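Local coordinates for protein ectoine dioxygenase (Sphingopyxis alaskensis, PDB 4MHR) that hydroxylates L-ectoine selectively to 5-hydroxyectoine, a compatible solute against osmotic stress, using ferrous iron, 2-oxoglutarate and molecular oxygen, at residues R112-R124 with E297-V309. Numbering follows the deposited sequence.
Sequences RLAADARLADVAR and EPAALRVERGPLV
The flat guanidinium of Arg112 is sandwiched by two residues of 297-309: Glu304 lays its CB over one face, 3.6 Å from Arg112 CZ, while Leu308 CD2 packs against the other. With CG anti to the backbone N (chi1 -176°) and a bend at chi2, the Arg112 chain runs alongside CB and CG of Glu304 and brings its nitrogens to two different acceptors. Arg112 NH2 donates to Gly306 O at 2.8 Å, a bent bond arriving from above the carbonyl plane, and NH1 makes a nearly straight, in-plane bond to the anti lone pair of Asp116 OD1. Arg118 takes the same carboxylate side-on, NH2 to OD1 and NE to OD2, so both Asp116 oxygens are gripped by arginine. Were Arg112 replaced by an alanine, Gly306 O would probably lose this donor, Asp116 OD1 one of its two arginines, and a gap would be likely to open between Glu304 and Leu308.

Asp116 is also the N-cap of helix 117-127, accepting from Arg118 N through OD2. The junction between this helix and helix 108-115 is where the extended C-terminal tail crosses, on the outside of the cupin core of this PhyH-family enzyme. A single beta bridge fastens it there: Glu304 N donates to Ala115 O, and Ala117 N, 2.9 Å from Glu304 O, returns the bond.

On the N-terminal side of the bridge, Val303 lies along one face of helix 117-127, its CG1 tight against Ala117 CA at 3.5 Å and its CG2 further along, against Arg124 CD. Leu301 CD2 rests on Ala120 CB, 4.0 Å away. After the bridge, Arg305 stretches past Ala117 and meets Asp121 end-on, NH1 and NH2 both donating to OD2 at 2.9 and 3.0 Å, the two planes turned 35° apart; Arg124 NH1 takes the other oxygen, OD1, from above the carboxylate plane.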
loop_
_atom_site.group_PDB
_atom_site.type_symbol
_atom_site.label_atom_id
_atom_site.label_comp_id
_atom_site.label_asym_id
_atom_site.label_seq_id
_atom_site.Cartn_x
_atom_site.Cartn_y
_atom_site.Cartn_z
ATOM N N ARG A 112 -2.126 -0.651 16.797
ATOM C CA ARG A 112 -0.888 -0.258 17.421
ATOM C C ARG A 112 0.286 -0.288 16.416
ATOM O O ARG A 112 1.157 0.567 16.484
ATOM C CB ARG A 112 -0.585 -1.183 18.601
ATOM C CG ARG A 112 0.648 -0.852 19.425
ATOM C CD ARG A 112 0.768 0.617 19.879
ATOM N NE ARG A 112 2.078 0.775 20.535
ATOM C CZ ARG A 112 3.242 0.931 19.909
ATOM N NH1 ARG A 112 3.309 0.979 18.556
ATOM N NH2 ARG A 112 4.361 1.044 20.608
ATOM N N LEU A 113 0.341 -1.308 15.556
ATOM C CA LEU A 113 1.321 -1.308 14.442
ATOM C C LEU A 113 1.172 -0.018 13.599
ATOM O O LEU A 113 2.139 0.702 13.386
ATOM C CB LEU A 113 1.189 -2.562 13.599
ATOM C CG LEU A 113 2.053 -2.652 12.344
ATOM C CD1 LEU A 113 3.507 -2.741 12.723
ATOM C CD2 LEU A 113 1.660 -3.865 11.561
ATOM N N ALA A 114 -0.055 0.322 13.218
ATOM C CA ALA A 114 -0.272 1.399 12.326
ATOM C C ALA A 114 0.207 2.681 12.936
ATOM O O ALA A 114 0.735 3.567 12.215
ATOM C CB ALA A 114 -1.736 1.502 11.955
ATOM N N ALA A 115 0.043 2.800 14.264
ATOM C CA ALA A 115 0.377 4.044 15.001
ATOM C C ALA A 115 1.829 4.105 15.360
ATOM O O ALA A 115 2.314 5.114 15.877
ATOM C CB ALA A 115 -0.500 4.194 16.302
ATOM N N ASP A 116 2.554 3.025 15.186
ATOM C CA ASP A 116 3.902 3.020 15.687
ATOM C C ASP A 116 4.800 4.058 14.967
ATOM O O ASP A 116 4.774 4.213 13.733
ATOM C CB ASP A 116 4.479 1.629 15.511
ATOM C CG ASP A 116 5.784 1.454 16.216
ATOM O OD1 ASP A 116 5.713 0.970 17.367
ATOM O OD2 ASP A 116 6.878 1.737 15.633
ATOM N N ALA A 117 5.576 4.766 15.744
ATOM C CA ALA A 117 6.449 5.820 15.262
ATOM C C ALA A 117 7.399 5.364 14.128
ATOM O O ALA A 117 7.695 6.129 13.220
ATOM C CB ALA A 117 7.277 6.342 16.418
ATOM N N ARG A 118 7.846 4.122 14.165
ATOM C CA ARG A 118 8.754 3.651 13.155
ATOM C C ARG A 118 8.050 3.634 11.793
ATOM O O ARG A 118 8.751 3.667 10.809
ATOM C CB ARG A 118 9.286 2.251 13.466
ATOM C CG ARG A 118 10.286 2.197 14.599
ATOM C CD ARG A 118 10.469 0.766 15.114
ATOM N NE ARG A 118 9.337 0.389 15.937
ATOM C CZ ARG A 118 9.286 -0.699 16.707
ATOM N NH1 ARG A 118 10.316 -1.559 16.764
ATOM N NH2 ARG A 118 8.206 -0.902 17.420
ATOM N N LEU A 119 6.704 3.546 11.762
ATOM C CA LEU A 119 5.937 3.646 10.538
ATOM C C LEU A 119 5.379 5.052 10.365
ATOM O O LEU A 119 5.670 5.772 9.356
ATOM C CB LEU A 119 4.848 2.558 10.472
ATOM C CG LEU A 119 5.363 1.134 10.621
ATOM C CD1 LEU A 119 4.248 0.148 10.379
ATOM C CD2 LEU A 119 6.550 0.841 9.644
ATOM N N ALA A 120 4.580 5.476 11.337
ATOM C CA ALA A 120 3.807 6.714 11.175
ATOM C C ALA A 120 4.634 8.014 11.030
ATOM O O ALA A 120 4.161 8.928 10.337
ATOM C CB ALA A 120 2.759 6.882 12.277
ATOM N N ASP A 121 5.771 8.147 11.731
ATOM C CA ASP A 121 6.662 9.302 11.556
ATOM C C ASP A 121 7.325 9.342 10.181
ATOM O O ASP A 121 7.585 10.417 9.658
ATOM C CB ASP A 121 7.770 9.395 12.612
ATOM C CG ASP A 121 7.224 9.944 13.947
ATOM O OD1 ASP A 121 6.112 10.394 13.921
ATOM O OD2 ASP A 121 7.875 9.861 14.969
ATOM N N VAL A 122 7.521 8.192 9.598
ATOM C CA VAL A 122 8.048 8.149 8.209
ATOM C C VAL A 122 6.968 8.621 7.262
ATOM O O VAL A 122 7.217 9.458 6.359
ATOM C CB VAL A 122 8.575 6.746 7.871
ATOM C CG1 VAL A 122 8.965 6.634 6.444
ATOM C CG2 VAL A 122 9.821 6.349 8.690
ATOM N N ALA A 123 5.729 8.177 7.515
ATOM C CA ALA A 123 4.615 8.703 6.750
ATOM C C ALA A 123 4.453 10.225 6.880
ATOM O O ALA A 123 4.153 10.925 5.875
ATOM C CB ALA A 123 3.292 8.063 7.128
ATOM N N ARG A 124 4.466 10.697 8.109
ATOM C CA ARG A 124 4.255 12.126 8.354
ATOM C C ARG A 124 5.378 12.929 7.660
ATOM O O ARG A 124 5.152 13.975 7.174
ATOM C CB ARG A 124 4.258 12.426 9.872
ATOM C CG ARG A 124 3.001 11.869 10.539
ATOM C CD ARG A 124 3.173 11.718 12.059
ATOM N NE ARG A 124 3.210 13.049 12.593
ATOM C CZ ARG A 124 4.297 13.676 13.008
ATOM N NH1 ARG A 124 5.476 13.069 13.075
ATOM N NH2 ARG A 124 4.183 14.937 13.365
ATOM N N GLU A 297 -13.912 14.630 7.056
ATOM C CA GLU A 297 -13.034 15.126 8.110
ATOM C C GLU A 297 -12.519 13.965 8.971
ATOM O O GLU A 297 -13.150 13.589 9.965
ATOM C CB GLU A 297 -13.756 16.154 8.985
ATOM C CG GLU A 297 -14.187 17.408 8.246
ATOM C CD GLU A 297 -15.203 18.216 9.045
ATOM O OE1 GLU A 297 -14.807 18.787 10.085
ATOM O OE2 GLU A 297 -16.395 18.272 8.640
ATOM N N PRO A 298 -11.376 13.377 8.580
ATOM C CA PRO A 298 -10.729 12.352 9.391
ATOM C C PRO A 298 -9.770 13.027 10.368
ATOM O O PRO A 298 -9.172 14.034 10.019
ATOM C CB PRO A 298 -9.942 11.560 8.353
ATOM C CG PRO A 298 -9.519 12.619 7.370
ATOM C CD PRO A 298 -10.554 13.717 7.398
ATOM N N ALA A 299 -9.639 12.481 11.575
ATOM C CA ALA A 299 -8.727 13.022 12.575
ATOM C C ALA A 299 -7.370 12.353 12.417
ATOM O O ALA A 299 -7.267 11.236 11.923
ATOM C CB ALA A 299 -9.260 12.791 13.984
ATOM N N ALA A 300 -6.363 13.047 12.908
ATOM C CA ALA A 300 -4.973 12.633 12.826
ATOM C C ALA A 300 -4.697 11.405 13.680
ATOM O O ALA A 300 -5.131 11.310 14.834
ATOM C CB ALA A 300 -4.059 13.786 13.244
ATOM N N LEU A 301 -4.013 10.443 13.081
ATOM C CA LEU A 301 -3.447 9.332 13.791
ATOM C C LEU A 301 -2.531 9.807 14.939
ATOM O O LEU A 301 -1.704 10.669 14.753
ATOM C CB LEU A 301 -2.672 8.489 12.799
ATOM C CG LEU A 301 -2.098 7.182 13.269
ATOM C CD1 LEU A 301 -3.196 6.168 13.687
ATOM C CD2 LEU A 301 -1.262 6.648 12.115
ATOM N N ARG A 302 -2.678 9.245 16.133
ATOM C CA ARG A 302 -1.790 9.629 17.266
ATOM C C ARG A 302 -0.650 8.660 17.229
ATOM O O ARG A 302 -0.906 7.507 17.135
ATOM C CB ARG A 302 -2.549 9.446 18.599
ATOM C CG ARG A 302 -1.764 9.775 19.841
ATOM C CD ARG A 302 -1.801 8.613 20.817
ATOM N NE ARG A 302 -1.644 9.020 22.213
ATOM C CZ ARG A 302 -0.493 9.342 22.780
ATOM N NH1 ARG A 302 0.646 9.311 22.078
ATOM N NH2 ARG A 302 -0.469 9.696 24.060
ATOM N N VAL A 303 0.599 9.124 17.275
ATOM C CA VAL A 303 1.741 8.257 17.183
ATOM C C VAL A 303 2.140 7.620 18.509
ATOM O O VAL A 303 2.269 8.313 19.510
ATOM C CB VAL A 303 2.955 9.026 16.608
ATOM C CG1 VAL A 303 4.186 8.145 16.489
ATOM C CG2 VAL A 303 2.577 9.657 15.274
ATOM N N GLU A 304 2.459 6.324 18.496
ATOM C CA GLU A 304 2.921 5.634 19.718
ATOM C C GLU A 304 4.369 5.285 19.605
ATOM O O GLU A 304 4.833 4.904 18.561
ATOM C CB GLU A 304 2.145 4.353 19.926
ATOM C CG GLU A 304 0.659 4.564 19.875
ATOM C CD GLU A 304 0.140 5.038 21.219
ATOM O OE1 GLU A 304 0.954 5.149 22.171
ATOM O OE2 GLU A 304 -1.052 5.320 21.300
ATOM N N ARG A 305 5.101 5.413 20.696
ATOM C CA ARG A 305 6.521 5.118 20.735
ATOM C C ARG A 305 6.693 3.932 21.707
ATOM O O ARG A 305 5.842 3.705 22.555
ATOM C CB ARG A 305 7.291 6.379 21.121
ATOM C CG ARG A 305 7.191 7.468 20.059
ATOM C CD ARG A 305 7.499 8.914 20.485
ATOM N NE ARG A 305 6.929 9.878 19.521
ATOM C CZ ARG A 305 7.391 10.101 18.277
ATOM N NH1 ARG A 305 8.457 9.462 17.832
ATOM N NH2 ARG A 305 6.785 10.985 17.473
ATOM N N GLY A 306 7.709 3.107 21.482
ATOM C CA GLY A 306 7.993 1.947 22.289
ATOM C C GLY A 306 7.749 0.627 21.582
ATOM O O GLY A 306 7.148 0.595 20.496
ATOM N N PRO A 307 8.184 -0.485 22.218
ATOM C CA PRO A 307 8.069 -1.802 21.596
ATOM C C PRO A 307 6.613 -2.192 21.482
ATOM O O PRO A 307 5.758 -1.632 22.183
ATOM C CB PRO A 307 8.830 -2.730 22.554
ATOM C CG PRO A 307 9.411 -1.842 23.631
ATOM C CD PRO A 307 8.585 -0.598 23.631
ATOM N N LEU A 308 6.318 -3.075 20.543
ATOM C CA LEU A 308 4.964 -3.567 20.391
ATOM C C LEU A 308 4.663 -4.583 21.497
ATOM O O LEU A 308 3.532 -4.910 21.713
ATOM C CB LEU A 308 4.784 -4.255 19.045
ATOM C CG LEU A 308 5.008 -3.406 17.817
ATOM C CD1 LEU A 308 4.824 -4.280 16.605
ATOM C CD2 LEU A 308 4.008 -2.264 17.831
ATOM N N VAL A 309 5.681 -5.120 22.148
ATOM C CA VAL A 309 5.462 -6.122 23.188
ATOM C C VAL A 309 6.746 -6.295 24.004
ATOM O O VAL A 309 7.843 -5.981 23.512
ATOM C CB VAL A 309 5.047 -7.474 22.564
ATOM C CG1 VAL A 309 6.221 -8.110 21.802
ATOM C CG2 VAL A 309 4.465 -8.418 23.626
HETATM O O HOH W 1 7.854 2.647 18.487
#